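PDB 4WV3: anthranilate-CoA ligase from Stigmatella aurantiaca, which belongs to the ANL superfamily and pairs a large AMP-binding domain with a smaller C-terminal domain. Local coordinates for residues G84-G89 / E167-L172; E428-L433 / C442-C447. One frame throughout, in Å; residues are numbered along the deposited sequence.

In the fold
Backbone pairing and helix-on-sheet packing appear here in one chain. Contact 1 lies in the large AMP-binding domain and joins two strands through their backbones; contact 2 lies in the small C-terminal domain and sets a helix on an edge strand through side chains. They share no element, fall on opposite sides of the chain's centre and have centres about 38 Å apart. Both are mostly buried. In contact 1 the polar work is done by peptide groups, with a water bridging the end where the strands begin, whereas in contact 2 a glutamate side chain takes a strand N-H amid apolar packing. Strand 86-89 edges a parallel sheet, strand 439-448 a mixed one, antiparallel to its neighbour.

Contact 1. Residues G84-G89 / E167-L172; sequences GAIAVG and EDICSL
Ala87 and Ser171 lie opposite each other where two nearly parallel strands meet, and both cross-strand hydrogen bonds are made by Ala87, to Cys170 and Leu172, the residues flanking Ser171. Its N gives a hydrogen bond of 3.0 Å to Cys170 O, from 43° above the carbonyl plane. Its O receives Leu172 N at 2.8 Å, the donor lying nearly in line with C=O, at an angle of 160°.

Over this bridge the packing is close. With CG2 of Ile86 anti to its backbone N, that methyl settles on the peptide between Ser171 and Leu172, 3.6 Å from Ser171 C, and touches Leu172 CB at 3.9 Å. Val88 runs alongside Leu172, with CG2 against its CB and CG1 3.6 Å from Leu172 O. In the AMP-binding domain, strand 86-89 is the edge of a five-stranded parallel sheet, and this single bridge ties that edge to strand 169-175, whose antiparallel partner is strand 183-188. A classic beta bulge places both Cys170 and Ser171 opposite His187, while Ser171 OG bonds to Tyr192 OH.

Toward the start of both strands the contact becomes partly exposed and direct backbone bonds give way to water. Ile86 CD1 meets Ile169 CG2 at 3.8 Å as the two side chains cross obliquely. Beyond them, a water donates to Gly84 O and to Ile169 O (2.8 and 3.0 Å).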
ATOM      1  N   GLY A  84       3.233  11.158  21.475  1.00 16.09           N
ATOM      2  CA  GLY A  84       1.807  11.422  21.416  1.00 14.73           C
ATOM      3  C   GLY A  84       1.465  12.327  20.250  1.00 18.25           C
ATOM      4  O   GLY A  84       0.313  12.722  20.069  1.00 19.41           O
ATOM      5  N   ALA A  85       2.479  12.661  19.459  1.00 15.75           N
ATOM      6  CA  ALA A  85       2.289  13.487  18.274  1.00 19.48           C
ATOM      7  C   ALA A  85       1.827  12.627  17.104  1.00 20.85           C
ATOM      8  O   ALA A  85       1.922  11.401  17.149  1.00 18.13           O
ATOM      9  CB  ALA A  85       3.573  14.222  17.928  1.00 17.53           C
ATOM     10  N   ILE A  86       1.328  13.272  16.055  1.00 16.41           N
ATOM     11  CA  ILE A  86       0.779  12.554  14.912  1.00 15.17           C
ATOM     12  C   ILE A  86       1.769  12.469  13.755  1.00 14.63           C
ATOM     13  O   ILE A  86       2.108  13.477  13.136  1.00 18.21           O
ATOM     14  CB  ILE A  86      -0.537  13.195  14.426  1.00 16.78           C
ATOM     15  CG1 ILE A  86      -1.552  13.239  15.573  1.00 19.76           C
ATOM     16  CG2 ILE A  86      -1.096  12.430  13.237  1.00 15.20           C
ATOM     17  CD1 ILE A  86      -2.881  13.859  15.201  1.00 16.06           C
ATOM     18  N   ALA A  87       2.230  11.257  13.467  1.00 15.24           N
ATOM     19  CA  ALA A  87       3.169  11.037  12.375  1.00 13.82           C
ATOM     20  C   ALA A  87       2.472  11.125  11.021  1.00 14.02           C
ATOM     21  O   ALA A  87       1.446  10.484  10.796  1.00 13.37           O
ATOM     22  CB  ALA A  87       3.857   9.690  12.534  1.00 13.22           C
ATOM     23  N   VAL A  88       3.034  11.925  10.122  1.00 10.76           N
ATOM     24  CA  VAL A  88       2.475  12.081   8.785  1.00 12.08           C
ATOM     25  C   VAL A  88       3.437  11.539   7.729  1.00 13.41           C
ATOM     26  O   VAL A  88       4.341  12.244   7.279  1.00 10.95           O
ATOM     27  CB  VAL A  88       2.147  13.557   8.478  1.00 18.70           C
ATOM     28  CG1 VAL A  88       1.440  13.679   7.135  1.00 11.73           C
ATOM     29  CG2 VAL A  88       1.291  14.150   9.587  1.00 10.45           C
ATOM     30  N   GLY A  89       3.243  10.279   7.348  1.00 18.36           N
ATOM     31  CA  GLY A  89       4.073   9.644   6.339  1.00 14.30           C
ATOM     32  C   GLY A  89       3.682  10.081   4.941  1.00 18.42           C
ATOM     33  O   GLY A  89       2.616   9.719   4.444  1.00 19.77           O
ATOM     34  N   GLU A 167      -7.594   5.196  21.535  1.00 15.25           N
ATOM     35  CA  GLU A 167      -8.383   5.714  20.424  1.00 13.00           C
ATOM     36  C   GLU A 167      -7.848   7.049  19.910  1.00 10.22           C
ATOM     37  O   GLU A 167      -8.369   7.599  18.940  1.00 14.09           O
ATOM     38  CB  GLU A 167      -9.849   5.850  20.832  1.00 11.21           C
ATOM     39  CG  GLU A 167     -10.473   4.546  21.296  1.00 12.56           C
ATOM     40  CD  GLU A 167     -11.925   4.705  21.698  1.00 18.47           C
ATOM     41  OE1 GLU A 167     -12.517   5.762  21.391  1.00 15.47           O
ATOM     42  OE2 GLU A 167     -12.471   3.771  22.322  1.00 16.67           O
ATOM     43  N   ASP A 168      -6.811   7.568  20.561  1.00 10.38           N
ATOM     44  CA  ASP A 168      -6.176   8.806  20.117  1.00 11.71           C
ATOM     45  C   ASP A 168      -5.423   8.593  18.811  1.00 12.94           C
ATOM     46  O   ASP A 168      -4.838   7.534  18.591  1.00 11.48           O
ATOM     47  CB  ASP A 168      -5.221   9.345  21.184  1.00 16.35           C
ATOM     48  CG  ASP A 168      -5.940  10.092  22.290  1.00 18.59           C
ATOM     49  OD1 ASP A 168      -7.002  10.691  22.015  1.00 15.66           O
ATOM     50  OD2 ASP A 168      -5.438  10.085  23.433  1.00 18.44           O
ATOM     51  N   ILE A 169      -5.436   9.606  17.953  1.00 13.91           N
ATOM     52  CA  ILE A 169      -4.758   9.539  16.664  1.00 16.00           C
ATOM     53  C   ILE A 169      -3.242   9.551  16.838  1.00 16.69           C
ATOM     54  O   ILE A 169      -2.704  10.360  17.595  1.00 20.71           O
ATOM     55  CB  ILE A 169      -5.170  10.716  15.756  1.00 10.52           C
ATOM     56  CG1 ILE A 169      -6.695  10.801  15.648  1.00  7.14           C
ATOM     57  CG2 ILE A 169      -4.534  10.584  14.379  1.00 10.20           C
ATOM     58  CD1 ILE A 169      -7.337   9.556  15.076  1.00 10.50           C
ATOM     59  N   CYS A 170      -2.555   8.651  16.138  1.00 12.10           N
ATOM     60  CA  CYS A 170      -1.097   8.594  16.199  1.00 13.20           C
ATOM     61  C   CYS A 170      -0.453   8.729  14.821  1.00 14.62           C
ATOM     62  O   CYS A 170       0.759   8.918  14.714  1.00 11.91           O
ATOM     63  CB  CYS A 170      -0.626   7.303  16.874  1.00 14.18           C
ATOM     64  SG  CYS A 170      -0.952   5.791  15.942  1.00  9.51           S
ATOM     65  N   SER A 171      -1.261   8.633  13.770  1.00 12.19           N
ATOM     66  CA  SER A 171      -0.741   8.765  12.412  1.00 14.01           C
ATOM     67  C   SER A 171      -1.763   9.344  11.438  1.00 14.61           C
ATOM     68  O   SER A 171      -2.971   9.253  11.655  1.00 13.23           O
ATOM     69  CB  SER A 171      -0.226   7.420  11.893  1.00 12.32           C
ATOM     70  OG  SER A 171      -1.284   6.491  11.731  1.00 12.82           O
ATOM     71  N   LEU A 172      -1.258   9.939  10.362  1.00 13.64           N
ATOM     72  CA  LEU A 172      -2.101  10.516   9.324  1.00 10.51           C
ATOM     73  C   LEU A 172      -1.521  10.204   7.948  1.00 12.66           C
ATOM     74  O   LEU A 172      -0.450  10.696   7.588  1.00 12.79           O
ATOM     75  CB  LEU A 172      -2.223  12.028   9.519  1.00 10.14           C
ATOM     76  CG  LEU A 172      -3.025  12.799   8.468  1.00 12.10           C
ATOM     77  CD1 LEU A 172      -4.445  12.266   8.381  1.00 12.73           C
ATOM     78  CD2 LEU A 172      -3.027  14.286   8.786  1.00 11.23           C
TER
HETATM   79  O   HOH W   1      -1.307  10.393  20.271  1.00 15.53           O

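Contact 2. Residues E428-L433 / C442-C447; sequences EVESTL and CAVIGC
Cys442 directs its sulfur at the helix 428-433, and SG rests 3.6 Å from Leu433 CB and 3.8 Å from Glu430 CB. Its chi1 of 66° sets SG between the backbone N and the carbonyl carbon, where it reaches both side chains. At Ala443 the CB turns from helix 428-433 and touches Leu512 of helix 509-520, but CA comes within 3.2 Å of Glu430 OE2.

Val444 brings the polar link: its N donates to Glu430 OE2 at 2.7 Å, meeting the carboxylate on its anti side, 21° out of plane. Extended beyond CG, the glutamate chain passes antiparallel to the valine side chain, its CG 3.7 Å from Val444 CG2. Val444 CG2 packs against Val429 CG1 at 3.6 Å and Leu433 CD1 at 3.9 Å; both helix side chains cross the valine at about a right angle. Ile445 turns to the other face.

This helix-on-sheet packing belongs to the C-terminal domain, where strand 439-448 edges a three-stranded sheet. Since OE1 of Glu430 forms a salt bridge with Arg509, the two carboxylate oxygens join the strand backbone to that arginine, which would probably favour the ionised form of Glu430.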
ATOM      1  N   GLU A 428     -11.259  -8.802 -14.777  1.00 17.72           N
ATOM      2  CA  GLU A 428     -11.410 -10.069 -15.485  1.00 17.86           C
ATOM      3  C   GLU A 428     -10.779 -10.016 -16.872  1.00 20.45           C
ATOM      4  O   GLU A 428     -10.087 -10.948 -17.282  1.00 23.12           O
ATOM      5  CB  GLU A 428     -12.884 -10.451 -15.608  1.00 14.78           C
ATOM      6  CG  GLU A 428     -13.109 -11.733 -16.391  1.00 15.62           C
ATOM      7  CD  GLU A 428     -14.573 -12.011 -16.651  1.00 18.72           C
ATOM      8  OE1 GLU A 428     -15.427 -11.272 -16.117  1.00 27.59           O
ATOM      9  OE2 GLU A 428     -14.872 -12.967 -17.396  1.00 26.62           O
ATOM     10  N   VAL A 429     -11.023  -8.925 -17.590  1.00 18.16           N
ATOM     11  CA  VAL A 429     -10.484  -8.763 -18.934  1.00 17.55           C
ATOM     12  C   VAL A 429      -8.962  -8.642 -18.900  1.00 19.96           C
ATOM     13  O   VAL A 429      -8.263  -9.273 -19.694  1.00 18.18           O
ATOM     14  CB  VAL A 429     -11.102  -7.548 -19.656  1.00 20.67           C
ATOM     15  CG1 VAL A 429     -10.553  -7.432 -21.070  1.00 14.19           C
ATOM     16  CG2 VAL A 429     -12.617  -7.670 -19.686  1.00 14.74           C
ATOM     17  N   GLU A 430      -8.454  -7.839 -17.969  1.00 19.40           N
ATOM     18  CA  GLU A 430      -7.014  -7.670 -17.801  1.00 15.50           C
ATOM     19  C   GLU A 430      -6.343  -8.978 -17.390  1.00 17.92           C
ATOM     20  O   GLU A 430      -5.224  -9.270 -17.814  1.00 16.56           O
ATOM     21  CB  GLU A 430      -6.714  -6.579 -16.769  1.00 16.30           C
ATOM     22  CG  GLU A 430      -7.059  -5.171 -17.229  1.00 23.56           C
ATOM     23  CD  GLU A 430      -7.058  -4.167 -16.091  1.00 25.62           C
ATOM     24  OE1 GLU A 430      -6.565  -4.507 -14.994  1.00 20.29           O
ATOM     25  OE2 GLU A 430      -7.555  -3.037 -16.289  1.00 23.18           O
ATOM     26  N   SER A 431      -7.033  -9.760 -16.565  1.00 18.26           N
ATOM     27  CA  SER A 431      -6.512 -11.042 -16.102  1.00 18.83           C
ATOM     28  C   SER A 431      -6.418 -12.042 -17.246  1.00 23.86           C
ATOM     29  O   SER A 431      -5.557 -12.922 -17.247  1.00 25.99           O
ATOM     30  CB  SER A 431      -7.393 -11.608 -14.986  1.00 22.28           C
ATOM     31  OG  SER A 431      -6.944 -12.889 -14.582  1.00 31.41           O
ATOM     32  N   THR A 432      -7.314 -11.904 -18.219  1.00 20.02           N
ATOM     33  CA  THR A 432      -7.317 -12.771 -19.388  1.00 20.66           C
ATOM     34  C   THR A 432      -6.201 -12.379 -20.351  1.00 19.59           C
ATOM     35  O   THR A 432      -5.501 -13.237 -20.888  1.00 19.45           O
ATOM     36  CB  THR A 432      -8.672 -12.720 -20.120  1.00 25.56           C
ATOM     37  OG1 THR A 432      -9.698 -13.243 -19.266  1.00 29.17           O
ATOM     38  CG2 THR A 432      -8.623 -13.538 -21.401  1.00 23.56           C
ATOM     39  N   LEU A 433      -6.037 -11.076 -20.556  1.00 18.21           N
ATOM     40  CA  LEU A 433      -5.009 -10.558 -21.453  1.00 16.52           C
ATOM     41  C   LEU A 433      -3.604 -10.931 -20.990  1.00 15.08           C
ATOM     42  O   LEU A 433      -2.732 -11.237 -21.804  1.00 11.62           O
ATOM     43  CB  LEU A 433      -5.126  -9.037 -21.575  1.00 14.38           C
ATOM     44  CG  LEU A 433      -6.327  -8.489 -22.345  1.00 15.28           C
ATOM     45  CD1 LEU A 433      -6.522  -7.014 -22.044  1.00 15.53           C
ATOM     46  CD2 LEU A 433      -6.137  -8.703 -23.834  1.00 17.65           C
ATOM     47  N   CYS A 442      -1.333  -4.847 -18.303  1.00 20.59           N
ATOM     48  CA  CYS A 442      -2.288  -4.112 -19.125  1.00 19.63           C
ATOM     49  C   CYS A 442      -3.368  -3.412 -18.306  1.00 17.27           C
ATOM     50  O   CYS A 442      -3.424  -3.539 -17.083  1.00 26.36           O
ATOM     51  CB  CYS A 442      -2.941  -5.044 -20.147  1.00 20.96           C
ATOM     52  SG  CYS A 442      -3.994  -6.319 -19.423  1.00 20.95           S
ATOM     53  N   ALA A 443      -4.226  -2.672 -19.002  1.00 19.36           N
ATOM     54  CA  ALA A 443      -5.321  -1.947 -18.370  1.00 20.76           C
ATOM     55  C   ALA A 443      -6.498  -1.822 -19.330  1.00 22.96           C
ATOM     56  O   ALA A 443      -6.314  -1.568 -20.521  1.00 20.13           O
ATOM     57  CB  ALA A 443      -4.854  -0.574 -17.917  1.00 20.81           C
ATOM     58  N   VAL A 444      -7.707  -2.001 -18.808  1.00 25.83           N
ATOM     59  CA  VAL A 444      -8.912  -1.947 -19.628  1.00 18.41           C
ATOM     60  C   VAL A 444      -9.888  -0.888 -19.128  1.00 19.21           C
ATOM     61  O   VAL A 444     -10.289  -0.898 -17.966  1.00 19.18           O
ATOM     62  CB  VAL A 444      -9.619  -3.316 -19.678  1.00 20.09           C
ATOM     63  CG1 VAL A 444     -10.983  -3.193 -20.341  1.00 16.13           C
ATOM     64  CG2 VAL A 444      -8.753  -4.332 -20.408  1.00 17.92           C
ATOM     65  N   ILE A 445     -10.265   0.027 -20.017  1.00 25.48           N
ATOM     66  CA  ILE A 445     -11.203   1.088 -19.678  1.00 21.40           C
ATOM     67  C   ILE A 445     -12.380   1.092 -20.646  1.00 24.84           C
ATOM     68  O   ILE A 445     -12.375   0.376 -21.647  1.00 24.61           O
ATOM     69  CB  ILE A 445     -10.532   2.470 -19.744  1.00 23.86           C
ATOM     70  CG1 ILE A 445     -10.196   2.819 -21.195  1.00 24.27           C
ATOM     71  CG2 ILE A 445      -9.287   2.508 -18.869  1.00 17.86           C
ATOM     72  CD1 ILE A 445      -9.606   4.190 -21.370  1.00 27.23           C
ATOM     73  N   GLY A 446     -13.385   1.907 -20.341  1.00 27.98           N
ATOM     74  CA  GLY A 446     -14.518   2.088 -21.228  1.00 30.96           C
ATOM     75  C   GLY A 446     -14.292   3.263 -22.158  1.00 32.63           C
ATOM     76  O   GLY A 446     -13.770   4.298 -21.742  1.00 24.79           O
ATOM     77  N   CYS A 447     -14.681   3.106 -23.420  1.00 33.16           N
ATOM     78  CA  CYS A 447     -14.444   4.138 -24.423  1.00 32.43           C
ATOM     79  C   CYS A 447     -15.530   4.137 -25.501  1.00 39.04           C
ATOM     80  O   CYS A 447     -15.872   3.084 -26.040  1.00 34.14           O
ATOM     81  CB  CYS A 447     -13.063   3.944 -25.057  1.00 26.06           C
ATOM     82  SG  CYS A 447     -12.556   5.252 -26.199  1.00 54.04           S
TER